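Local coordinates for protein glutathione s-transferase (Haemonchus contortus, PDB 2WS2) that probably catalyses the conjugation of glutathione to electrophilic substrates, displacing a halide from halogenated compounds, at residues Asn143-Gly146 with Gly150-Leu153. Sequence-based numbering, arbitrary orientation.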
ATOM      1  N   ASN A 143      18.827  10.666   9.404  1.00 33.09           N
ATOM      2  CA  ASN A 143      19.674   9.652   8.738  1.00 33.03           C
ATOM      3  C   ASN A 143      21.018  10.136   8.188  1.00 34.02           C
ATOM      4  O   ASN A 143      21.919   9.318   7.921  1.00 34.00           O
ATOM      5  CB  ASN A 143      18.935   9.023   7.568  1.00 33.54           C
ATOM      6  CG  ASN A 143      19.451   7.648   7.253  1.00 31.03           C
ATOM      7  OD1 ASN A 143      19.532   6.825   8.135  1.00 32.48           O
ATOM      8  ND2 ASN A 143      19.819   7.401   6.015  1.00 29.25           N
ATOM      9  N   LYS A 144      21.079  11.440   7.923  1.00 33.45           N
ATOM     10  CA  LYS A 144      22.308  12.194   7.585  1.00 34.70           C
ATOM     11  C   LYS A 144      23.284  11.706   6.483  1.00 34.25           C
ATOM     12  O   LYS A 144      24.426  12.200   6.395  1.00 35.24           O
ATOM     13  CB  LYS A 144      23.026  12.602   8.885  1.00 35.02           C
ATOM     14  CG  LYS A 144      24.018  11.559   9.458  1.00 35.25           C
ATOM     15  CD  LYS A 144      25.453  12.038   9.324  1.00 33.88           C
ATOM     16  CE  LYS A 144      25.637  13.463   9.892  1.00 37.28           C
ATOM     17  NZ  LYS A 144      25.390  14.545   8.861  1.00 36.73           N
ATOM     18  N   THR A 145      22.825  10.802   5.612  1.00 32.99           N
ATOM     19  CA  THR A 145      23.626  10.272   4.494  1.00 30.83           C
ATOM     20  C   THR A 145      23.296  10.905   3.145  1.00 29.49           C
ATOM     21  O   THR A 145      23.904  10.550   2.141  1.00 29.47           O
ATOM     22  CB  THR A 145      23.525   8.699   4.330  1.00 32.61           C
ATOM     23  OG1 THR A 145      22.155   8.280   4.173  1.00 33.43           O
ATOM     24  CG2 THR A 145      24.194   7.956   5.469  1.00 28.56           C
ATOM     25  N   GLY A 146      22.390  11.884   3.139  1.00 27.77           N
ATOM     26  CA  GLY A 146      21.699  12.291   1.917  1.00 27.33           C
ATOM     27  C   GLY A 146      20.493  11.390   1.562  1.00 27.23           C
ATOM     28  O   GLY A 146      19.550  11.861   0.919  1.00 25.49           O
ATOM     29  N   GLY A 150      19.352   4.106   5.731  1.00 27.22           N
ATOM     30  CA  GLY A 150      20.678   3.516   5.544  1.00 28.68           C
ATOM     31  C   GLY A 150      21.521   4.471   4.733  1.00 28.82           C
ATOM     32  O   GLY A 150      21.394   5.682   4.885  1.00 31.00           O
ATOM     33  N   ASP A 151      22.337   3.951   3.827  1.00 30.00           N
ATOM     34  CA  ASP A 151      23.212   4.827   3.009  1.00 30.14           C
ATOM     35  C   ASP A 151      23.506   4.334   1.592  1.00 30.34           C
ATOM     36  O   ASP A 151      24.611   4.538   1.050  1.00 29.75           O
ATOM     37  CB  ASP A 151      24.521   5.104   3.747  1.00 30.32           C
ATOM     38  CG  ASP A 151      25.054   3.901   4.447  1.00 30.00           C
ATOM     39  OD1 ASP A 151      25.436   2.910   3.778  1.00 32.63           O
ATOM     40  OD2 ASP A 151      25.093   3.972   5.687  1.00 33.66           O
ATOM     41  N   SER A 152      22.520   3.653   1.007  1.00 29.30           N
ATOM     42  CA  SER A 152      22.607   3.163  -0.367  1.00 28.59           C
ATOM     43  C   SER A 152      21.168   3.442  -0.834  1.00 28.27           C
ATOM     44  O   SER A 152      20.290   3.744  -0.006  1.00 25.33           O
ATOM     45  CB  SER A 152      22.973   1.659  -0.409  1.00 29.27           C
ATOM     46  OG  SER A 152      23.244   1.152  -1.746  1.00 30.43           O
ATOM     47  N   LEU A 153      20.936   3.372  -2.141  1.00 26.59           N
ATOM     48  CA  LEU A 153      19.636   3.699  -2.652  1.00 27.42           C
ATOM     49  C   LEU A 153      18.652   2.613  -2.184  1.00 24.22           C
ATOM     50  O   LEU A 153      18.994   1.461  -2.160  1.00 23.85           O
ATOM     51  CB  LEU A 153      19.662   3.814  -4.184  1.00 27.55           C
ATOM     52  CG  LEU A 153      19.991   5.188  -4.809  1.00 30.31           C
ATOM     53  CD1 LEU A 153      19.132   6.317  -4.235  1.00 29.11           C
ATOM     54  CD2 LEU A 153      21.474   5.520  -4.657  1.00 34.50           C
TER
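In the surface loop that joins helix 118-143 to helix 155-162 of the all-helical C-terminal domain, Asn143 and Thr145 both grip the carbonyl oxygen of Gly150. Asn143 ND2 donates to Gly150 O at 2.6 Å, with an N-H...O angle of 144°; it arrives in the carbonyl plane on a lone pair, while the oxygen sits slightly out of the amide plane of Asn143. The second donor, Thr145 OG1, is 2.8 Å from Gly150 O and also in the carbonyl plane. A chi1 of 56° sets this hydroxyl between the backbone N and carbonyl carbon of its own residue, facing the glycine. The methyl branch crosses the Asp151 side chain at a slant, Thr145 CG2 meeting Asp151 CB at 3.3 Å, a tight carbon-carbon approach. Gly150 adopts a positive phi (65°), a conformation that favours glycine. Asn143 ND2 also donates to Tyr147 O, and Thr145 OG1 has a weak bond with Tyr147 N, so that Tyr147 is bonded to the same two side chains. Lys144, with positive phi, is the first residue to leave the helical conformation. Two side chains at and just after the helix end thus converge on one main-chain carbonyl, closing this helix-to-helix loop of the glutathione transferase C-terminal domain.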